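Local structure of RahU protein (Pseudomonas aeruginosa PAO1, 6ZC2) at residues Ala2-Ser14 and Trp59-Thr72. The protein is an aegerolysin that interacts with the membrane lipid ceramide phosphorylethanolamine and probably binds glycolipids. Numbering follows the deposited sequence.
With EDO (1,2-ethanediol), chain G; EDO (1,2-ethanediol), chain C; EDO (1,2-ethanediol), chain D.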
ATOM      1  N   ALA A   2       8.258  -4.070 -15.323  1.00 15.28           N
ATOM      2  CA  ALA A   2       7.211  -4.579 -16.195  1.00 13.55           C
ATOM      3  C   ALA A   2       5.912  -4.712 -15.409  1.00 12.04           C
ATOM      4  O   ALA A   2       5.899  -4.580 -14.185  1.00 12.40           O
ATOM      5  CB  ALA A   2       7.619  -5.918 -16.782  1.00 15.56           C
ATOM      6  N   TYR A   3       4.815  -4.964 -16.127  1.00 12.44           N
ATOM      7  CA  TYR A   3       3.531  -5.190 -15.477  1.00 12.07           C
ATOM      8  C   TYR A   3       3.553  -6.408 -14.551  1.00 12.04           C
ATOM      9  O   TYR A   3       2.753  -6.472 -13.611  1.00 12.82           O
ATOM     10  CB  TYR A   3       2.444  -5.352 -16.545  1.00 12.05           C
ATOM     11  CG  TYR A   3       1.882  -4.054 -17.115  1.00 11.70           C
ATOM     12  CD1 TYR A   3       2.393  -2.807 -16.747  1.00 11.91           C
ATOM     13  CD2 TYR A   3       0.825  -4.084 -18.020  1.00 11.71           C
ATOM     14  CE1 TYR A   3       1.860  -1.632 -17.268  1.00 11.63           C
ATOM     15  CE2 TYR A   3       0.279  -2.915 -18.540  1.00 11.49           C
ATOM     16  CZ  TYR A   3       0.802  -1.692 -18.158  1.00 11.62           C
ATOM     17  OH  TYR A   3       0.275  -0.517 -18.661  1.00 12.48           O
ATOM     18  N   ALA A   4       4.456  -7.367 -14.786  1.00 12.78           N
ATOM     19  CA  ALA A   4       4.494  -8.585 -13.980  1.00 14.08           C
ATOM     20  C   ALA A   4       4.945  -8.337 -12.544  1.00 12.88           C
ATOM     21  O   ALA A   4       4.704  -9.186 -11.677  1.00 14.21           O
ATOM     22  CB  ALA A   4       5.380  -9.641 -14.645  1.00 15.81           C
ATOM     23  N   GLU A   5       5.606  -7.214 -12.272  1.00 11.83           N
ATOM     24  CA  GLU A   5       5.931  -6.822 -10.903  1.00 11.65           C
ATOM     25  C   GLU A   5       4.811  -5.912 -10.411  1.00 10.44           C
ATOM     26  O   GLU A   5       4.644  -4.803 -10.925  1.00 11.54           O
ATOM     27  CB  GLU A   5       7.279  -6.102 -10.869  1.00 13.25           C
ATOM     28  CG  GLU A   5       8.470  -6.992 -11.243  1.00 15.75           C
ATOM     29  CD  GLU A   5       8.651  -7.154 -12.745  1.00 17.88           C
ATOM     30  OE1 GLU A   5       8.503  -6.144 -13.466  1.00 19.39           O
ATOM     31  OE2 GLU A   5       8.951  -8.281 -13.202  1.00 19.17           O
ATOM     32  N   TRP A   6       4.030  -6.382  -9.435  1.00 10.65           N
ATOM     33  CA  TRP A   6       2.892  -5.609  -8.954  1.00 10.13           C
ATOM     34  C   TRP A   6       2.570  -5.967  -7.508  1.00 10.25           C
ATOM     35  O   TRP A   6       2.874  -7.068  -7.030  1.00 10.69           O
ATOM     36  CB  TRP A   6       1.650  -5.792  -9.847  1.00 10.80           C
ATOM     37  CG  TRP A   6       1.065  -7.194  -9.831  1.00 10.81           C
ATOM     38  CD1 TRP A   6       1.484  -8.265 -10.578  1.00 11.32           C
ATOM     39  CD2 TRP A   6      -0.041  -7.670  -9.042  1.00 10.75           C
ATOM     40  NE1 TRP A   6       0.719  -9.370 -10.300  1.00 12.04           N
ATOM     41  CE2 TRP A   6      -0.219  -9.036  -9.358  1.00 11.37           C
ATOM     42  CE3 TRP A   6      -0.890  -7.080  -8.099  1.00 10.78           C
ATOM     43  CZ2 TRP A   6      -1.218  -9.816  -8.774  1.00 12.75           C
ATOM     44  CZ3 TRP A   6      -1.880  -7.861  -7.512  1.00 11.50           C
ATOM     45  CH2 TRP A   6      -2.038  -9.215  -7.858  1.00 12.22           C
ATOM     46  N   ILE A   7       1.932  -5.003  -6.828  1.00  9.64           N
ATOM     47  CA  ILE A   7       1.366  -5.155  -5.493  1.00  9.28           C
ATOM     48  C   ILE A   7      -0.015  -4.509  -5.510  1.00  9.15           C
ATOM     49  O   ILE A   7      -0.251  -3.529  -6.222  1.00  9.69           O
ATOM     50  CB  ILE A   7       2.272  -4.493  -4.415  1.00  9.81           C
ATOM     51  CG1 ILE A   7       1.763  -4.784  -2.991  1.00 10.50           C
ATOM     52  CG2 ILE A   7       2.390  -2.981  -4.657  1.00 10.50           C
ATOM     53  CD1 ILE A   7       2.661  -4.251  -1.887  1.00 10.94           C
ATOM     54  N   ALA A   8      -0.938  -5.059  -4.724  1.00  9.32           N
ATOM     55  CA  ALA A   8      -2.231  -4.422  -4.499  1.00  9.34           C
ATOM     56  C   ALA A   8      -2.528  -4.524  -3.011  1.00  8.89           C
ATOM     57  O   ALA A   8      -2.584  -5.631  -2.467  1.00 10.09           O
ATOM     58  CB  ALA A   8      -3.334  -5.073  -5.342  1.00 10.38           C
ATOM     59  N   VAL A   9      -2.702  -3.374  -2.357  1.00  8.81           N
ATOM     60  CA  VAL A   9      -2.879  -3.298  -0.909  1.00  8.68           C
ATOM     61  C   VAL A   9      -4.346  -3.021  -0.605  1.00  8.90           C
ATOM     62  O   VAL A   9      -4.876  -1.964  -0.975  1.00  9.65           O
ATOM     63  CB  VAL A   9      -1.978  -2.219  -0.289  1.00  9.34           C
ATOM     64  CG1 VAL A   9      -2.077  -2.267   1.225  1.00 10.39           C
ATOM     65  CG2 VAL A   9      -0.532  -2.383  -0.768  1.00 10.74           C
ATOM     66  N   LYS A  10      -5.002  -3.960   0.082  1.00  8.97           N
ATOM     67  CA  LYS A  10      -6.393  -3.797   0.509  1.00  8.88           C
ATOM     68  C   LYS A  10      -6.385  -3.073   1.853  1.00  8.92           C
ATOM     69  O   LYS A  10      -5.920  -3.626   2.855  1.00  9.61           O
ATOM     70  CB  LYS A  10      -7.071  -5.160   0.633  1.00  9.70           C
ATOM     71  CG  LYS A  10      -8.536  -5.081   1.032  1.00 10.50           C
ATOM     72  CD  LYS A  10      -9.162  -6.466   1.172  1.00 10.99           C
ATOM     73  CE  LYS A  10     -10.566  -6.377   1.748  1.00 11.79           C
ATOM     74  NZ  LYS A  10     -11.325  -7.655   1.569  1.00 12.04           N
ATOM     75  N   VAL A  11      -6.882  -1.839   1.880  1.00  9.46           N
ATOM     76  CA  VAL A  11      -6.896  -1.018   3.090  1.00  9.38           C
ATOM     77  C   VAL A  11      -8.202  -1.282   3.837  1.00  8.92           C
ATOM     78  O   VAL A  11      -9.285  -0.918   3.362  1.00 10.11           O
ATOM     79  CB  VAL A  11      -6.725   0.471   2.759  1.00 10.08           C
ATOM     80  CG1 VAL A  11      -6.751   1.308   4.028  1.00 11.23           C
ATOM     81  CG2 VAL A  11      -5.429   0.690   1.984  1.00 11.25           C
ATOM     82  N   VAL A  12      -8.096  -1.933   4.996  1.00  9.20           N
ATOM     83  CA  VAL A  12      -9.232  -2.322   5.831  1.00  9.02           C
ATOM     84  C   VAL A  12      -9.210  -1.445   7.080  1.00  8.84           C
ATOM     85  O   VAL A  12      -8.299  -1.547   7.911  1.00 10.17           O
ATOM     86  CB  VAL A  12      -9.181  -3.815   6.197  1.00 10.11           C
ATOM     87  CG1 VAL A  12     -10.336  -4.185   7.128  1.00 11.64           C
ATOM     88  CG2 VAL A  12      -9.183  -4.681   4.932  1.00 11.67           C
ATOM     89  N   VAL A  13     -10.212  -0.583   7.223  1.00 10.22           N
ATOM     90  CA  VAL A  13     -10.296   0.368   8.329  1.00  9.85           C
ATOM     91  C   VAL A  13     -11.236  -0.191   9.388  1.00 10.48           C
ATOM     92  O   VAL A  13     -12.389  -0.532   9.096  1.00 11.56           O
ATOM     93  CB  VAL A  13     -10.787   1.740   7.832  1.00 10.17           C
ATOM     94  CG1 VAL A  13     -10.974   2.716   8.995  1.00 10.92           C
ATOM     95  CG2 VAL A  13      -9.821   2.303   6.774  1.00 10.22           C
ATOM     96  N   SER A  14     -10.755  -0.273  10.622  1.00 12.60           N
ATOM     97  CA  SER A  14     -11.588  -0.735  11.717  0.72 13.30           C
ATOM     98  C   SER A  14     -12.566   0.353  12.142  1.00 12.86           C
ATOM     99  O   SER A  14     -12.318   1.553  11.973  1.00 14.50           O
ATOM    100  CB  SER A  14     -10.722  -1.101  12.918  0.72 13.85           C
ATOM    101  OG  SER A  14     -11.544  -1.498  13.998  0.72 13.39           O
ATOM    102  N   TRP A  59      -8.576  -0.399  -2.509  1.00  9.38           N
ATOM    103  CA  TRP A  59      -7.285  -0.959  -2.893  1.00  9.40           C
ATOM    104  C   TRP A  59      -6.359   0.107  -3.475  1.00  9.04           C
ATOM    105  O   TRP A  59      -6.779   0.939  -4.286  1.00 10.51           O
ATOM    106  CB  TRP A  59      -7.477  -2.066  -3.930  1.00 10.61           C
ATOM    107  CG  TRP A  59      -8.169  -3.291  -3.414  1.00 10.57           C
ATOM    108  CD1 TRP A  59      -9.507  -3.440  -3.151  1.00 11.79           C
ATOM    109  CD2 TRP A  59      -7.558  -4.551  -3.110  1.00 10.19           C
ATOM    110  NE1 TRP A  59      -9.762  -4.713  -2.706  1.00 11.88           N
ATOM    111  CE2 TRP A  59      -8.585  -5.417  -2.676  1.00 11.09           C
ATOM    112  CE3 TRP A  59      -6.241  -5.031  -3.164  1.00 10.31           C
ATOM    113  CZ2 TRP A  59      -8.340  -6.747  -2.316  1.00 11.87           C
ATOM    114  CZ3 TRP A  59      -5.997  -6.346  -2.796  1.00 11.54           C
ATOM    115  CH2 TRP A  59      -7.044  -7.191  -2.380  1.00 12.18           C
ATOM    116  N   ILE A  60      -5.090   0.060  -3.067  1.00  8.93           N
ATOM    117  CA  ILE A  60      -4.019   0.868  -3.650  1.00  9.09           C
ATOM    118  C   ILE A  60      -3.085  -0.093  -4.370  1.00  8.66           C
ATOM    119  O   ILE A  60      -2.471  -0.960  -3.735  1.00  9.44           O
ATOM    120  CB  ILE A  60      -3.273   1.663  -2.569  1.00  9.76           C
ATOM    121  CG1 ILE A  60      -4.241   2.623  -1.872  1.00 11.41           C
ATOM    122  CG2 ILE A  60      -2.102   2.420  -3.173  1.00 10.52           C
ATOM    123  CD1 ILE A  60      -3.693   3.233  -0.615  1.00 12.43           C
ATOM    124  N   ALA A  61      -2.977   0.049  -5.692  1.00  9.08           N
ATOM    125  CA  ALA A  61      -2.241  -0.904  -6.511  1.00  8.87           C
ATOM    126  C   ALA A  61      -1.142  -0.196  -7.291  1.00  8.91           C
ATOM    127  O   ALA A  61      -1.320   0.938  -7.759  1.00  9.45           O
ATOM    128  CB  ALA A  61      -3.175  -1.648  -7.478  1.00 10.41           C
ATOM    129  N   SER A  62      -0.003  -0.876  -7.435  1.00  8.76           N
ATOM    130  CA  SER A  62       1.137  -0.326  -8.150  1.00  9.28           C
ATOM    131  C   SER A  62       1.844  -1.440  -8.912  1.00  9.23           C
ATOM    132  O   SER A  62       1.920  -2.576  -8.432  1.00  9.88           O
ATOM    133  CB  SER A  62       2.115   0.344  -7.172  1.00 10.12           C
ATOM    134  OG  SER A  62       3.241   0.903  -7.830  1.00 10.17           O
ATOM    135  N   CYS A  63       2.347  -1.117 -10.103  1.00  9.72           N
ATOM    136  CA  CYS A  63       3.081  -2.083 -10.909  1.00 10.20           C
ATOM    137  C   CYS A  63       4.257  -1.388 -11.579  1.00 10.60           C
ATOM    138  O   CYS A  63       4.343  -0.156 -11.616  1.00 10.76           O
ATOM    139  CB  CYS A  63       2.184  -2.779 -11.945  1.00 11.04           C
ATOM    140  SG  CYS A  63       1.492  -1.683 -13.216  1.00 11.12           S
ATOM    141  N   GLY A  64       5.178  -2.190 -12.107  1.00 10.53           N
ATOM    142  CA  GLY A  64       6.244  -1.633 -12.909  1.00 11.64           C
ATOM    143  C   GLY A  64       5.718  -1.019 -14.191  1.00 11.33           C
ATOM    144  O   GLY A  64       4.644  -1.367 -14.689  1.00 11.93           O
ATOM    145  N   ARG A  65       6.481  -0.076 -14.738  1.00 12.68           N
ATOM    146  CA  ARG A  65       6.079   0.516 -16.006  1.00 14.18           C
ATOM    147  C   ARG A  65       6.167  -0.528 -17.117  1.00 13.09           C
ATOM    148  O   ARG A  65       6.984  -1.453 -17.069  1.00 13.82           O
ATOM    149  CB  ARG A  65       6.900   1.772 -16.314  1.00 17.97           C
ATOM    150  CG  ARG A  65       6.626   2.902 -15.310  1.00 20.91           C
ATOM    151  CD  ARG A  65       6.682   4.305 -15.923  1.00 23.91           C
ATOM    152  NE  ARG A  65       6.144   5.331 -15.025  1.00 25.81           N
ATOM    153  CZ  ARG A  65       4.879   5.752 -15.031  1.00 26.78           C
ATOM    154  NH1 ARG A  65       4.484   6.687 -14.177  1.00 27.69           N
ATOM    155  NH2 ARG A  65       4.007   5.238 -15.889  1.00 26.81           N
ATOM    156  N   GLU A  66       5.292  -0.389 -18.111  1.00 12.77           N
ATOM    157  CA  GLU A  66       5.119  -1.452 -19.092  1.00 12.95           C
ATOM    158  C   GLU A  66       6.419  -1.709 -19.851  1.00 13.54           C
ATOM    159  O   GLU A  66       7.077  -0.775 -20.320  1.00 14.57           O
ATOM    160  CB  GLU A  66       3.999  -1.095 -20.067  1.00 13.09           C
ATOM    161  CG  GLU A  66       3.564  -2.304 -20.860  1.00 13.92           C
ATOM    162  CD  GLU A  66       2.275  -2.115 -21.643  1.00 12.74           C
ATOM    163  OE1 GLU A  66       1.926  -0.962 -21.976  1.00 13.80           O
ATOM    164  OE2 GLU A  66       1.619  -3.140 -21.940  1.00 12.64           O
ATOM    165  N   ASN A  67       6.796  -2.985 -19.952  1.00 14.01           N
ATOM    166  CA  ASN A  67       7.987  -3.444 -20.664  1.00 14.53           C
ATOM    167  C   ASN A  67       9.298  -2.906 -20.093  1.00 16.63           C
ATOM    168  O   ASN A  67      10.343  -3.025 -20.743  1.00 19.14           O
ATOM    169  CB  ASN A  67       7.893  -3.193 -22.172  1.00 14.67           C
ATOM    170  CG  ASN A  67       6.852  -4.066 -22.822  1.00 13.99           C
ATOM    171  OD1 ASN A  67       6.814  -5.272 -22.582  1.00 16.61           O
ATOM    172  ND2 ASN A  67       5.990  -3.468 -23.635  1.00 14.51           N
ATOM    173  N   ALA A  68       9.283  -2.328 -18.896  1.00 16.80           N
ATOM    174  CA  ALA A  68      10.498  -1.810 -18.285  1.00 17.76           C
ATOM    175  C   ALA A  68      11.199  -2.900 -17.479  1.00 17.63           C
ATOM    176  O   ALA A  68      10.557  -3.766 -16.878  1.00 18.19           O
ATOM    177  CB  ALA A  68      10.170  -0.625 -17.375  1.00 19.02           C
ATOM    178  N   SER A  69      12.533  -2.857 -17.484  1.00 19.49           N
ATOM    179  CA  SER A  69      13.326  -3.782 -16.681  0.63 19.75           C
ATOM    180  C   SER A  69      13.475  -3.253 -15.260  1.00 19.61           C
ATOM    181  O   SER A  69      14.583  -3.214 -14.713  1.00 21.17           O
ATOM    182  CB  SER A  69      14.698  -4.016 -17.320  0.63 21.66           C
ATOM    183  OG  SER A  69      15.268  -2.797 -17.770  0.63 22.69           O
ATOM    184  N   SER A  70      12.360  -2.831 -14.667  1.00 18.04           N
ATOM    185  CA  SER A  70      12.294  -2.336 -13.302  1.00 17.14           C
ATOM    186  C   SER A  70      10.901  -2.654 -12.777  1.00 15.31           C
ATOM    187  O   SER A  70       9.957  -2.832 -13.551  1.00 16.15           O
ATOM    188  CB  SER A  70      12.573  -0.830 -13.235  1.00 17.89           C
ATOM    189  OG  SER A  70      11.705  -0.111 -14.095  1.00 18.94           O
ATOM    190  N   GLY A  71      10.782  -2.734 -11.458  1.00 14.38           N
ATOM    191  CA  GLY A  71       9.546  -3.132 -10.798  1.00 13.78           C
ATOM    192  C   GLY A  71       8.814  -1.959 -10.179  1.00 12.57           C
ATOM    193  O   GLY A  71       8.720  -0.875 -10.768  1.00 12.58           O
ATOM    194  N   THR A  72       8.275  -2.179  -8.979  1.00 11.73           N
ATOM    195  CA  THR A  72       7.569  -1.137  -8.251  1.00 10.72           C
ATOM    196  C   THR A  72       8.127  -1.024  -6.838  1.00 11.53           C
ATOM    197  O   THR A  72       8.386  -2.036  -6.178  1.00 11.76           O
ATOM    198  CB  THR A  72       6.036  -1.357  -8.220  1.00 11.50           C
ATOM    199  OG1 THR A  72       5.468  -0.417  -7.306  1.00 11.31           O
ATOM    200  CG2 THR A  72       5.654  -2.778  -7.778  1.00 12.25           C
TER
HETATM  201  C1  EDO G 206     -11.981  -1.372  -5.204  1.00 46.16           C
HETATM  202  O1  EDO G 206     -10.821  -1.750  -5.955  1.00 20.36           O
HETATM  203  C2  EDO G 206     -11.952   0.130  -4.952  1.00 51.62           C
HETATM  204  O2  EDO G 206     -10.742   0.474  -4.266  1.00 17.72           O
HETATM  205  C1  EDO C 202      -6.082   3.928  -6.329  0.80 13.70           C
HETATM  206  O1  EDO C 202      -6.925   3.545  -7.425  0.80 13.46           O
HETATM  207  C2  EDO C 202      -4.645   3.572  -6.676  0.80 12.83           C
HETATM  208  O2  EDO C 202      -4.507   2.156  -6.801  0.80 10.87           O
HETATM  209  C1  EDO D 203      12.861  -1.393  -8.957  0.90 20.03           C
HETATM  210  O1  EDO D 203      12.877  -2.592  -9.730  0.85 16.93           O
HETATM  211  C2  EDO D 203      12.331  -1.719  -7.565  0.95 18.87           C
HETATM  212  O2  EDO D 203      13.310  -2.454  -6.818  0.95 18.84           O
HETATM  213  O   HOH W   1       4.910  -5.189 -19.118  1.00 14.05           O
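Two neighbouring antiparallel strands of the aegerolysin beta-sandwich, Trp6-Val13 and the 59-63 part of strand 58-63, join here, with the 64-71 loop wrapping Ala2 and Tyr3. The axes of segments 6-13 and 59-63 have N-to-C directions 170° apart and approach to 4.5 Å. Ile7 with Ser62 and Val9 with Ile60 are hydrogen-bonded pairs, each closed by two N-H...O bonds; Gly64 N to Glu5 O, 2.9 Å, continues the series beyond the strand end.

Side chains alternate between the faces. Those of Ile7, Val9 and Ser62 point into the sandwich, where Trp90 and Phe88 of strand 83-92 meet them. On the other face the Trp59 indole lies across Lys10: Lys10 CB sits 3.5 Å from the centroid of the six-membered ring, 7° off its normal, a CH-pi contact. With CG anti to the backbone N and the chain extended, the lysine carries CG and CD along the same ring. Ala8 CB reaches Trp59 CE3 at 3.6 Å.

At the loop, the Tyr3 ring and Glu66 carboxylate stack with planes 10° apart, and Glu66 CG stands over the ring centre; Tyr3 OH is held by Asp39 and Lys31. One water accepts from both Tyr3 N and Asn67 N. Ala2 N is gripped twice: it donates to Ala68 O at 2.8 Å and to Glu5 OE1, also 2.8 Å, nearly along the carboxylate C-O axis.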